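Local structure of twin-arginine translocation pathway signal (Rhodoferax ferrireducens, 5IM2) at residues H54-P59 with P89-G94; P97-D102 with Y118-F123; T136-A140 with H364-A369. The protein is the solute-binding component of a TRAP transport system, seen here with benzoate held in its pocket, and probably delivers such small carboxylates to its membrane transporter. All coordinates share one frame; numbering follows the deposited sequence.

Contact 1: H54-P59 with P89-G94; sequences HTFMAP and PAMQLG. With BEZ (benzoic acid), chain B.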
ATOM      1  N   HIS A  54      -6.541   5.470  14.117  1.00 20.10           N
ATOM      2  CA  HIS A  54      -5.796   6.597  13.564  1.00 17.08           C
ATOM      3  C   HIS A  54      -5.186   6.226  12.221  1.00 18.11           C
ATOM      4  O   HIS A  54      -4.617   5.140  12.081  1.00 19.34           O
ATOM      5  CB  HIS A  54      -4.647   7.034  14.528  1.00 19.50           C
ATOM      6  CG  HIS A  54      -4.133   8.426  14.327  1.00 23.38           C
ATOM      7  ND1 HIS A  54      -2.894   8.808  14.793  1.00 23.20           N
ATOM      8  CD2 HIS A  54      -4.690   9.540  13.794  1.00 21.48           C
ATOM      9  CE1 HIS A  54      -2.686  10.081  14.510  1.00 23.12           C
ATOM     10  NE2 HIS A  54      -3.760  10.548  13.898  1.00 20.41           N
ATOM     11  N   THR A  55      -5.235   7.152  11.262  1.00 18.22           N
ATOM     12  CA  THR A  55      -4.557   6.945   9.985  1.00 16.05           C
ATOM     13  C   THR A  55      -4.296   8.286   9.322  1.00 16.12           C
ATOM     14  O   THR A  55      -4.671   9.348   9.834  1.00 17.79           O
ATOM     15  CB  THR A  55      -5.398   6.025   9.078  1.00 16.96           C
ATOM     16  OG1 THR A  55      -4.685   5.701   7.879  1.00 17.71           O
ATOM     17  CG2 THR A  55      -6.718   6.674   8.696  1.00 18.84           C
ATOM     18  N   PHE A  56      -3.654   8.232   8.156  1.00 22.49           N
ATOM     19  CA  PHE A  56      -3.177   9.421   7.460  1.00 18.46           C
ATOM     20  C   PHE A  56      -4.065   9.810   6.277  1.00 20.48           C
ATOM     21  O   PHE A  56      -3.859  10.879   5.671  1.00 18.73           O
ATOM     22  CB  PHE A  56      -1.717   9.189   6.992  1.00 16.45           C
ATOM     23  CG  PHE A  56      -1.586   8.086   5.963  1.00 15.68           C
ATOM     24  CD1 PHE A  56      -1.685   8.360   4.610  1.00 15.97           C
ATOM     25  CD2 PHE A  56      -1.358   6.773   6.340  1.00 16.50           C
ATOM     26  CE1 PHE A  56      -1.589   7.353   3.670  1.00 17.37           C
ATOM     27  CE2 PHE A  56      -1.265   5.760   5.390  1.00 18.43           C
ATOM     28  CZ  PHE A  56      -1.363   6.062   4.055  1.00 15.83           C
ATOM     29  N   MET A  57      -5.086   8.995   5.970  1.00 18.62           N
ATOM     30  CA  MET A  57      -5.975   9.259   4.852  1.00 17.60           C
ATOM     31  C   MET A  57      -6.873  10.450   5.148  1.00 20.46           C
ATOM     32  O   MET A  57      -7.287  10.676   6.288  1.00 23.98           O
ATOM     33  CB  MET A  57      -6.848   8.036   4.562  1.00 16.37           C
ATOM     34  CG  MET A  57      -6.072   6.787   4.157  1.00 17.06           C
ATOM     35  SD  MET A  57      -4.948   7.039   2.761  1.00 19.17           S
ATOM     36  CE  MET A  57      -6.103   7.418   1.434  1.00 27.93           C
ATOM     37  N   ALA A  58      -7.171  11.205   4.099  1.00 21.21           N
ATOM     38  CA  ALA A  58      -8.184  12.241   4.174  1.00 24.60           C
ATOM     39  C   ALA A  58      -9.559  11.607   4.325  1.00 24.05           C
ATOM     40  O   ALA A  58      -9.821  10.550   3.748  1.00 23.32           O
ATOM     41  CB  ALA A  58      -8.166  13.086   2.914  1.00 26.68           C
ATOM     42  N   PRO A  59     -10.481  12.246   5.049  1.00 23.48           N
ATOM     43  CA  PRO A  59     -11.820  11.645   5.174  1.00 23.54           C
ATOM     44  C   PRO A  59     -12.573  11.503   3.853  1.00 27.67           C
ATOM     45  O   PRO A  59     -13.382  10.578   3.712  1.00 24.31           O
ATOM     46  CB  PRO A  59     -12.549  12.590   6.141  1.00 30.89           C
ATOM     47  CG  PRO A  59     -11.805  13.847   6.106  1.00 28.89           C
ATOM     48  CD  PRO A  59     -10.363  13.494   5.809  1.00 23.06           C
ATOM     49  N   PRO A  89      -8.999  10.448  11.104  1.00 22.39           N
ATOM     50  CA  PRO A  89      -8.282  10.473   9.830  1.00 22.08           C
ATOM     51  C   PRO A  89      -7.231  11.588   9.816  1.00 21.93           C
ATOM     52  O   PRO A  89      -7.094  12.339  10.765  1.00 20.00           O
ATOM     53  CB  PRO A  89      -9.391  10.741   8.827  1.00 20.35           C
ATOM     54  CG  PRO A  89     -10.339  11.657   9.597  1.00 23.84           C
ATOM     55  CD  PRO A  89     -10.251  11.237  11.049  1.00 24.00           C
ATOM     56  N   ALA A  90      -6.492  11.677   8.697  1.00 22.52           N
ATOM     57  CA  ALA A  90      -5.712  12.879   8.361  1.00 21.73           C
ATOM     58  C   ALA A  90      -4.705  13.238   9.461  1.00 21.59           C
ATOM     59  O   ALA A  90      -4.448  14.423   9.762  1.00 22.75           O
ATOM     60  CB  ALA A  90      -6.656  14.034   8.071  1.00 24.72           C
ATOM     61  N   MET A  91      -4.150  12.204  10.088  1.00 19.86           N
ATOM     62  CA  MET A  91      -3.221  12.343  11.220  1.00 23.17           C
ATOM     63  C   MET A  91      -3.712  13.341  12.268  1.00 27.78           C
ATOM     64  O   MET A  91      -2.925  14.063  12.874  1.00 26.72           O
ATOM     65  CB  MET A  91      -1.827  12.743  10.729  1.00 23.02           C
ATOM     66  CG  MET A  91      -1.168  11.707   9.841  1.00 24.07           C
ATOM     67  SD  MET A  91      -1.015  10.061  10.569  1.00 21.51           S
ATOM     68  CE  MET A  91      -0.113  10.347  12.058  1.00 25.74           C
ATOM     69  N   GLN A  92      -5.020  13.344  12.551  1.00 21.79           N
ATOM     70  CA  GLN A  92      -5.577  14.390  13.409  1.00 28.28           C
ATOM     71  C   GLN A  92      -5.084  14.316  14.840  1.00 32.93           C
ATOM     72  O   GLN A  92      -5.183  15.310  15.565  1.00 37.14           O
ATOM     73  CB  GLN A  92      -7.099  14.310  13.437  1.00 22.08           C
ATOM     74  CG  GLN A  92      -7.712  14.964  12.247  1.00 24.19           C
ATOM     75  CD  GLN A  92      -9.146  14.628  12.116  1.00 25.47           C
ATOM     76  OE1 GLN A  92      -9.726  13.914  12.958  1.00 24.30           O
ATOM     77  NE2 GLN A  92      -9.753  15.127  11.066  1.00 31.71           N
ATOM     78  N   LEU A  93      -4.590  13.166  15.280  1.00 27.74           N
ATOM     79  CA  LEU A  93      -4.053  13.035  16.625  1.00 28.74           C
ATOM     80  C   LEU A  93      -2.566  13.340  16.705  1.00 39.52           C
ATOM     81  O   LEU A  93      -1.954  13.091  17.747  1.00 45.73           O
ATOM     82  CB  LEU A  93      -4.309  11.641  17.159  1.00 30.87           C
ATOM     83  CG  LEU A  93      -5.758  11.219  17.314  1.00 36.94           C
ATOM     84  CD1 LEU A  93      -5.781   9.867  18.000  1.00 42.33           C
ATOM     85  CD2 LEU A  93      -6.547  12.264  18.108  1.00 33.02           C
ATOM     86  N   GLY A  94      -1.970  13.841  15.636  1.00 33.17           N
ATOM     87  CA  GLY A  94      -0.593  14.278  15.689  1.00 27.72           C
ATOM     88  C   GLY A  94       0.372  13.230  15.158  1.00 26.66           C
ATOM     89  O   GLY A  94       0.111  12.027  15.164  1.00 26.34           O
TER
HETATM   90  C   BEZ B 401       0.975   5.920  -1.142  1.00 12.40           C
HETATM   91  O1  BEZ B 401       1.521   5.754  -2.271  1.00 13.97           O
HETATM   92  O2  BEZ B 401       1.637   6.432  -0.209  1.00 17.04           O
HETATM   93  C1  BEZ B 401      -0.460   5.537  -0.939  1.00 13.02           C
HETATM   94  C2  BEZ B 401      -1.051   5.707   0.310  1.00 15.01           C
HETATM   95  C3  BEZ B 401      -2.397   5.374   0.466  1.00 15.09           C
HETATM   96  C4  BEZ B 401      -3.111   4.862  -0.604  1.00 11.97           C
HETATM   97  C5  BEZ B 401      -2.513   4.672  -1.835  1.00 16.58           C
HETATM   98  C6  BEZ B 401      -1.167   5.015  -2.004  1.00 16.22           C
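The chi1 torsion of H54 (-160°) swings the imidazole into the type I turn M91-G94, and the bends of M91 at chi2 and chi3 fold its sulfur over one face of that ring. M91 SD lies 4.6 Å from the H54 ring centroid. Over the opposite face L93 CB makes a CH-pi contact, 3.7 Å from that centroid. The ring edge meets backbone, with Q92 N and G94 O near its plane; ND1 bonds to Q103, which also binds G94 O.

Strands 49-55 and 83-88 are parallel neighbours, and the chain just past them stays joined: M91 N donates to T55 O at 2.9 Å with a fairly straight N-H...O of 159°. A90 N to M57 O, 2.7 Å long, is weak because it is bent to 130°.

F56 CB rests against M91 SD at 3.7 Å, while the F56 ring leads off to the ligand, where F56 CZ is 3.8 Å from benzoate C2. M57 SD approaches C3. Thus the polar grip here runs through backbone, and benzoate meets carbon and sulfur from these residues, a chemistry suited to its aromatic ring; R192 and Y118 supply its hydrogen bonds.

Contact 2: P97-D102 with Y118-F123; sequences PAQLYD and YTAGRF. With BEZ (benzoic acid), chain B.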
ATOM      1  N   PRO A  97       3.026  10.166   9.308  1.00 17.34           N
ATOM      2  CA  PRO A  97       2.507   8.826   8.997  1.00 18.32           C
ATOM      3  C   PRO A  97       3.453   7.700   9.386  1.00 18.87           C
ATOM      4  O   PRO A  97       2.996   6.617   9.789  1.00 18.12           O
ATOM      5  CB  PRO A  97       2.268   8.889   7.478  1.00 22.00           C
ATOM      6  CG  PRO A  97       2.000  10.365   7.217  1.00 15.72           C
ATOM      7  CD  PRO A  97       2.915  11.092   8.161  1.00 22.06           C
ATOM      8  N   ALA A  98       4.769   7.923   9.277  1.00 17.28           N
ATOM      9  CA  ALA A  98       5.738   6.921   9.687  1.00 20.61           C
ATOM     10  C   ALA A  98       5.593   6.519  11.147  1.00 18.69           C
ATOM     11  O   ALA A  98       6.056   5.434  11.526  1.00 24.95           O
ATOM     12  CB  ALA A  98       7.146   7.447   9.451  1.00 21.11           C
ATOM     13  N   GLN A  99       5.000   7.372  11.982  1.00 20.82           N
ATOM     14  CA  GLN A  99       4.840   7.105  13.412  1.00 15.92           C
ATOM     15  C   GLN A  99       3.582   6.307  13.764  1.00 18.31           C
ATOM     16  O   GLN A  99       3.440   5.906  14.925  1.00 17.55           O
ATOM     17  CB  GLN A  99       4.866   8.435  14.179  1.00 17.18           C
ATOM     18  CG  GLN A  99       6.274   9.128  14.133  1.00 27.61           C
ATOM     19  CD  GLN A  99       6.222  10.667  14.293  1.00 33.93           C
ATOM     20  OE1 GLN A  99       5.230  11.230  14.762  1.00 28.39           O
ATOM     21  NE2 GLN A  99       7.308  11.344  13.903  1.00 37.58           N
ATOM     22  N   LEU A 100       2.692   6.036  12.800  1.00 17.48           N
ATOM     23  CA  LEU A 100       1.424   5.360  13.110  1.00 14.88           C
ATOM     24  C   LEU A 100       1.651   4.019  13.780  1.00 14.79           C
ATOM     25  O   LEU A 100       1.054   3.725  14.828  1.00 18.29           O
ATOM     26  CB  LEU A 100       0.586   5.189  11.843  1.00 17.91           C
ATOM     27  CG  LEU A 100      -0.178   6.449  11.420  1.00 18.78           C
ATOM     28  CD1 LEU A 100      -0.652   6.306   9.989  1.00 16.14           C
ATOM     29  CD2 LEU A 100      -1.348   6.820  12.345  1.00 20.79           C
ATOM     30  N   TYR A 101       2.528   3.192  13.206  1.00 17.23           N
ATOM     31  CA  TYR A 101       2.723   1.850  13.753  1.00 17.03           C
ATOM     32  C   TYR A 101       3.109   1.907  15.230  1.00 17.84           C
ATOM     33  O   TYR A 101       2.495   1.238  16.063  1.00 20.95           O
ATOM     34  CB  TYR A 101       3.761   1.084  12.925  1.00 16.92           C
ATOM     35  CG  TYR A 101       3.860  -0.362  13.309  1.00 19.36           C
ATOM     36  CD1 TYR A 101       3.010  -1.310  12.744  1.00 18.47           C
ATOM     37  CD2 TYR A 101       4.769  -0.777  14.279  1.00 20.44           C
ATOM     38  CE1 TYR A 101       3.084  -2.632  13.123  1.00 22.13           C
ATOM     39  CE2 TYR A 101       4.855  -2.096  14.661  1.00 17.13           C
ATOM     40  CZ  TYR A 101       4.006  -3.020  14.074  1.00 20.34           C
ATOM     41  OH  TYR A 101       4.102  -4.341  14.478  1.00 23.85           O
ATOM     42  N   ASP A 102       4.084   2.751  15.585  1.00 19.35           N
ATOM     43  CA  ASP A 102       4.515   2.870  16.975  1.00 17.35           C
ATOM     44  C   ASP A 102       3.432   3.445  17.879  1.00 19.56           C
ATOM     45  O   ASP A 102       3.429   3.156  19.085  1.00 21.63           O
ATOM     46  CB  ASP A 102       5.791   3.705  17.054  1.00 22.66           C
ATOM     47  CG  ASP A 102       7.005   2.911  16.634  1.00 35.84           C
ATOM     48  OD1 ASP A 102       7.040   1.713  16.986  1.00 41.48           O
ATOM     49  OD2 ASP A 102       7.873   3.453  15.915  1.00 38.60           O
ATOM     50  N   TYR A 118       6.774   3.190   5.110  1.00 12.07           N
ATOM     51  CA  TYR A 118       6.959   4.568   5.570  1.00 12.84           C
ATOM     52  C   TYR A 118       8.021   4.674   6.669  1.00 18.96           C
ATOM     53  O   TYR A 118       8.539   5.768   6.904  1.00 21.15           O
ATOM     54  CB  TYR A 118       5.642   5.130   6.112  1.00 18.96           C
ATOM     55  CG  TYR A 118       4.612   5.602   5.092  1.00 13.05           C
ATOM     56  CD1 TYR A 118       4.843   5.565   3.713  1.00 13.06           C
ATOM     57  CD2 TYR A 118       3.357   6.056   5.527  1.00 16.06           C
ATOM     58  CE1 TYR A 118       3.870   6.013   2.798  1.00 15.25           C
ATOM     59  CE2 TYR A 118       2.412   6.509   4.650  1.00 17.80           C
ATOM     60  CZ  TYR A 118       2.653   6.503   3.280  1.00 13.59           C
ATOM     61  OH  TYR A 118       1.659   6.983   2.445  1.00 19.04           O
ATOM     62  N   THR A 119       8.357   3.571   7.333  1.00 19.66           N
ATOM     63  CA  THR A 119       9.414   3.513   8.346  1.00 29.22           C
ATOM     64  C   THR A 119      10.558   2.680   7.762  1.00 28.32           C
ATOM     65  O   THR A 119      10.503   1.450   7.779  1.00 26.00           O
ATOM     66  CB  THR A 119       8.883   2.905   9.642  1.00 41.60           C
ATOM     67  OG1 THR A 119       7.546   3.360   9.878  1.00 50.13           O
ATOM     68  CG2 THR A 119       9.748   3.297  10.812  1.00 58.77           C
ATOM     69  N   ALA A 120      11.586   3.360   7.256  1.00 35.20           N
ATOM     70  CA  ALA A 120      12.715   2.788   6.520  1.00 44.45           C
ATOM     71  C   ALA A 120      13.315   1.532   7.158  1.00 34.77           C
ATOM     72  O   ALA A 120      13.718   1.542   8.320  1.00 35.49           O
ATOM     73  CB  ALA A 120      13.797   3.866   6.406  1.00 64.65           C
ATOM     74  N   GLY A 121      13.392   0.451   6.378  1.00 39.81           N
ATOM     75  CA  GLY A 121      14.045  -0.782   6.801  1.00 32.76           C
ATOM     76  C   GLY A 121      13.577  -1.426   8.101  1.00 33.66           C
ATOM     77  O   GLY A 121      14.232  -2.342   8.601  1.00 29.78           O
ATOM     78  N   ARG A 122      12.439  -0.991   8.650  1.00 25.22           N
ATOM     79  CA  ARG A 122      11.879  -1.613   9.852  1.00 21.12           C
ATOM     80  C   ARG A 122      11.211  -2.956   9.550  1.00 15.28           C
ATOM     81  O   ARG A 122      11.251  -3.871  10.381  1.00 24.02           O
ATOM     82  CB  ARG A 122      10.851  -0.681  10.486  1.00 19.31           C
ATOM     83  CG  ARG A 122      10.055  -1.233  11.642  1.00 31.06           C
ATOM     84  CD  ARG A 122      10.709  -0.985  12.986  1.00 45.88           C
ATOM     85  NE  ARG A 122       9.729  -1.151  14.062  1.00 56.47           N
ATOM     86  CZ  ARG A 122       8.962  -0.178  14.567  1.00 49.05           C
ATOM     87  NH1 ARG A 122       9.045   1.080  14.126  1.00 37.86           N
ATOM     88  NH2 ARG A 122       8.109  -0.463  15.543  1.00 38.96           N
ATOM     89  N   PHE A 123      10.578  -3.089   8.388  1.00 20.23           N
ATOM     90  CA  PHE A 123       9.799  -4.280   8.035  1.00 17.36           C
ATOM     91  C   PHE A 123      10.328  -4.842   6.717  1.00 17.29           C
ATOM     92  O   PHE A 123       9.683  -4.753   5.673  1.00 16.47           O
ATOM     93  CB  PHE A 123       8.306  -3.966   7.956  1.00 19.99           C
ATOM     94  CG  PHE A 123       7.770  -3.308   9.163  1.00 15.35           C
ATOM     95  CD1 PHE A 123       7.581  -4.032  10.345  1.00 21.76           C
ATOM     96  CD2 PHE A 123       7.477  -1.944   9.165  1.00 19.25           C
ATOM     97  CE1 PHE A 123       7.088  -3.422  11.495  1.00 23.92           C
ATOM     98  CE2 PHE A 123       6.980  -1.339  10.300  1.00 23.11           C
ATOM     99  CZ  PHE A 123       6.772  -2.081  11.474  1.00 26.34           C
TER
HETATM  100  C   BEZ B 401       0.975   5.920  -1.142  1.00 12.40           C
HETATM  101  O1  BEZ B 401       1.521   5.754  -2.271  1.00 13.97           O
HETATM  102  O2  BEZ B 401       1.637   6.432  -0.209  1.00 17.04           O
HETATM  103  C1  BEZ B 401      -0.460   5.537  -0.939  1.00 13.02           C
HETATM  104  C2  BEZ B 401      -1.051   5.707   0.310  1.00 15.01           C
HETATM  105  C3  BEZ B 401      -2.397   5.374   0.466  1.00 15.09           C
HETATM  106  C4  BEZ B 401      -3.111   4.862  -0.604  1.00 11.97           C
HETATM  107  C5  BEZ B 401      -2.513   4.672  -1.835  1.00 16.58           C
HETATM  108  C6  BEZ B 401      -1.167   5.015  -2.004  1.00 16.22           C
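F123 drives the edge of its ring at the face of Y101 in a T-shaped pair, the planes turned 67° apart and the centroids separated by 4.9 Å. F123 CZ stands over the centre of the Y101 ring, 3.6 Å above its plane. The tyrosine hydroxyl is bound to D159 and T160, so the ring that receives F123 is also held at its far end.

R122 approaches the same tyrosine at its edge: NH2 is 3.6 Å from Y101 CD2, and the guanidinium stands nearly perpendicular to the ring. With chi1 at 173° CG of R122 lies over the face of F123, and the bend at chi2 turns the rest of the chain toward D102. There the guanidinium meets the carboxylate end-on and almost coplanar, at 16°. NH2 reaches D102 OD1 at 2.8 Å and NH1 reaches OD2 at 3.2 Å, both on the syn side, though tilted somewhat out of the carboxylate plane. D159 offers NH2 a further, long and weak ion pair.

Helix 100-106 forms the connection of a beta-alpha-beta crossover from strand 83-88 to the parallel strand 111-114, a crossover that skips the intervening strand 49-55 of the same sheet; the 118-123 loop comes soon after strand 111-114 and packs back on the start of that helix.

Here T119 OG1 lies 3.0 Å from A98 O, a hydrogen bond left unsettled by a second acceptor near that proton. P97 CB touches Y118 CD2 at 3.6 Å. Beyond it the Y118 ring points into the pocket, with its OH donating to benzoate O2 at 2.7 Å; the carboxylate oxygen lies near the plane of the ring. L214 N bonds to the same hydroxyl, so two partners fix its position, and R192 also binds the ligand.

Contact 3: T136-A140 with H364-A369; sequences TNAEA and HSKVAA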
ATOM      1  N   THR A 136      -0.596  -9.740  -9.242  1.00 15.98           N
ATOM      2  CA  THR A 136      -1.607 -10.015 -10.251  1.00 16.11           C
ATOM      3  C   THR A 136      -2.742  -8.994 -10.073  1.00 15.20           C
ATOM      4  O   THR A 136      -2.737  -7.941 -10.727  1.00 18.98           O
ATOM      5  CB  THR A 136      -2.100 -11.451 -10.125  1.00 18.30           C
ATOM      6  OG1 THR A 136      -2.507 -11.693  -8.785  1.00 15.64           O
ATOM      7  CG2 THR A 136      -0.996 -12.423 -10.442  1.00 19.61           C
ATOM      8  N   ASN A 137      -3.677  -9.261  -9.158  1.00 14.75           N
ATOM      9  CA  ASN A 137      -4.653  -8.261  -8.715  1.00 16.19           C
ATOM     10  C   ASN A 137      -4.539  -8.060  -7.204  1.00 15.35           C
ATOM     11  O   ASN A 137      -3.946  -8.876  -6.495  1.00 16.64           O
ATOM     12  CB  ASN A 137      -6.074  -8.680  -9.106  1.00 18.61           C
ATOM     13  CG  ASN A 137      -6.493  -9.944  -8.456  1.00 15.64           C
ATOM     14  OD1 ASN A 137      -6.847  -9.928  -7.305  1.00 16.78           O
ATOM     15  ND2 ASN A 137      -6.463 -11.070  -9.196  1.00 22.02           N
ATOM     16  N   ALA A 138      -5.066  -6.941  -6.708  1.00 13.75           N
ATOM     17  CA  ALA A 138      -4.870  -6.602  -5.297  1.00 10.34           C
ATOM     18  C   ALA A 138      -5.529  -7.599  -4.347  1.00 10.39           C
ATOM     19  O   ALA A 138      -4.980  -7.880  -3.279  1.00 15.06           O
ATOM     20  CB  ALA A 138      -5.374  -5.189  -5.018  1.00 14.41           C
ATOM     21  N   GLU A 139      -6.719  -8.117  -4.686  1.00 12.86           N
ATOM     22  CA  GLU A 139      -7.360  -9.083  -3.795  1.00 17.93           C
ATOM     23  C   GLU A 139      -6.481 -10.318  -3.620  1.00 15.84           C
ATOM     24  O   GLU A 139      -6.178 -10.729  -2.495  1.00 13.05           O
ATOM     25  CB  GLU A 139      -8.741  -9.493  -4.313  1.00 15.42           C
ATOM     26  CG  GLU A 139      -9.445 -10.474  -3.411  1.00 15.40           C
ATOM     27  CD  GLU A 139     -10.741 -10.968  -4.019  1.00 21.70           C
ATOM     28  OE1 GLU A 139     -11.082 -10.527  -5.152  1.00 20.98           O
ATOM     29  OE2 GLU A 139     -11.392 -11.830  -3.379  1.00 20.60           O
ATOM     30  N   ALA A 140      -6.068 -10.919  -4.728  1.00 14.13           N
ATOM     31  CA  ALA A 140      -5.230 -12.117  -4.663  1.00 15.07           C
ATOM     32  C   ALA A 140      -3.905 -11.845  -3.968  1.00 14.62           C
ATOM     33  O   ALA A 140      -3.475 -12.617  -3.093  1.00 14.29           O
ATOM     34  CB  ALA A 140      -5.032 -12.656  -6.083  1.00 14.97           C
ATOM     35  N   HIS A 364      -3.359 -17.808  -4.715  1.00 19.50           N
ATOM     36  CA  HIS A 364      -4.553 -17.049  -4.391  1.00 20.13           C
ATOM     37  C   HIS A 364      -5.166 -16.389  -5.602  1.00 17.36           C
ATOM     38  O   HIS A 364      -6.317 -15.959  -5.533  1.00 19.59           O
ATOM     39  CB  HIS A 364      -4.236 -16.015  -3.316  1.00 21.30           C
ATOM     40  CG  HIS A 364      -4.062 -16.623  -1.966  1.00 15.45           C
ATOM     41  ND1 HIS A 364      -5.124 -17.031  -1.183  1.00 16.38           N
ATOM     42  CD2 HIS A 364      -2.942 -16.939  -1.274  1.00 18.92           C
ATOM     43  CE1 HIS A 364      -4.664 -17.561  -0.064  1.00 17.05           C
ATOM     44  NE2 HIS A 364      -3.343 -17.511  -0.092  1.00 17.36           N
ATOM     45  N   SER A 365      -4.413 -16.268  -6.691  1.00 17.84           N
ATOM     46  CA  SER A 365      -4.994 -15.809  -7.941  1.00 16.85           C
ATOM     47  C   SER A 365      -5.912 -16.861  -8.556  1.00 19.84           C
ATOM     48  O   SER A 365      -6.736 -16.526  -9.414  1.00 22.99           O
ATOM     49  CB  SER A 365      -3.898 -15.406  -8.924  1.00 20.14           C
ATOM     50  OG  SER A 365      -3.095 -14.343  -8.415  1.00 16.50           O
ATOM     51  N   LYS A 366      -5.773 -18.133  -8.155  1.00 20.59           N
ATOM     52  CA  LYS A 366      -6.752 -19.139  -8.557  1.00 22.32           C
ATOM     53  C   LYS A 366      -8.088 -18.946  -7.844  1.00 27.17           C
ATOM     54  O   LYS A 366      -9.133 -19.296  -8.402  1.00 27.35           O
ATOM     55  CB  LYS A 366      -6.203 -20.546  -8.313  1.00 27.14           C
ATOM     56  CG  LYS A 366      -4.936 -20.826  -9.125  1.00 30.25           C
ATOM     57  CD  LYS A 366      -4.552 -22.299  -9.150  1.00 46.75           C
ATOM     58  CE  LYS A 366      -3.938 -22.764  -7.838  1.00 44.76           C
ATOM     59  NZ  LYS A 366      -2.802 -23.736  -8.075  1.00 36.58           N
ATOM     60  N   VAL A 367      -8.076 -18.388  -6.636  1.00 20.59           N
ATOM     61  CA  VAL A 367      -9.298 -18.132  -5.879  1.00 27.49           C
ATOM     62  C   VAL A 367      -9.959 -16.826  -6.317  1.00 21.19           C
ATOM     63  O   VAL A 367     -11.175 -16.763  -6.531  1.00 22.67           O
ATOM     64  CB  VAL A 367      -8.973 -18.083  -4.375  1.00 26.83           C
ATOM     65  CG1 VAL A 367     -10.217 -17.660  -3.576  1.00 29.54           C
ATOM     66  CG2 VAL A 367      -8.426 -19.412  -3.889  1.00 33.62           C
ATOM     67  N   ALA A 368      -9.168 -15.759  -6.352  1.00 23.30           N
ATOM     68  CA  ALA A 368      -9.578 -14.401  -6.701  1.00 22.47           C
ATOM     69  C   ALA A 368      -8.956 -14.089  -8.064  1.00 28.41           C
ATOM     70  O   ALA A 368      -7.849 -13.557  -8.144  1.00 25.21           O
ATOM     71  CB  ALA A 368      -9.101 -13.438  -5.642  1.00 17.94           C
ATOM     72  N   ALA A 369      -9.642 -14.463  -9.138  1.00 30.23           N
ATOM     73  CA  ALA A 369      -8.988 -14.455 -10.452  1.00 40.85           C
ATOM     74  C   ALA A 369      -9.177 -13.126 -11.201  1.00 40.52           C
ATOM     75  O   ALA A 369      -9.892 -12.233 -10.746  1.00 35.09           O
ATOM     76  CB  ALA A 369      -9.495 -15.621 -11.291  1.00 39.92           C
TER
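T136 OG1 donates to S365 OG over 2.7 Å, the shorter of two hydrogen bonds that join these segments. The serine oxygen is bonded as well to I361 O, one turn back in its own helix, so two partners grip it. The second bond runs from N137 ND2 to A368 O, 3.0 Å long and straight at 164°. A368 O lies in the amide plane of N137, whereas the donor is tilted from the carbonyl plane of A368.

N137 is the N-cap residue of helix 138-152: the other end of its amide, OD1, accepts from A140 N at 2.9 Å, with the N-H above the plane of the side-chain carbonyl. Setting CG between the backbone N and the carbonyl carbon (chi1 63°) lets one flat group cap helix 138-152 and hold the chain that leaves helix 350-367. With an alanine here, A140 N would probably lose its cap and A368 O its amide donor, leaving the end of the modelled chain less firmly held.

The arrangement thus brings the N-terminal end of helix 138-152 against the C-terminal end of helix 350-367, where the modelled chain stops, the segments being 224 residues apart at their closest ends.

Packing around the polar pair depends on small side chains. A140 CB faces A368 CB at 4.2 Å and also touches S365 OG, at 3.5 Å. E139, extended beyond CG, runs alongside A368 and brings its CD to 3.4 Å from A368 CB, while its carboxylate pairs with R297. H364 sets CB on A140 O at 3.5 Å; from there its ring leads away to R143 and E147, farther along helix 138-152.

How the contacts relate
Contacts 1 and 2 adjoin: L100 packs on H54, F56 and M91, the F56 ring meets Y118, and both contacts touch benzoate. Both belong to the five-stranded sheet and its connections, yet contact 1 relies on backbone bonds and an imidazole set in a turn, contact 2 on an aromatic pair and a two-nitrogen salt bridge. Contact 3 lies across the chain's centre, its nearest atoms about 14 Å from contact 1 and 16 Å from contact 2, and joins two helix ends through hydroxyl and amide bonds without touching the ligand. All three are partly buried; contact 2 has no exposed residue among those that touch, whereas contacts 1 and 3 include some.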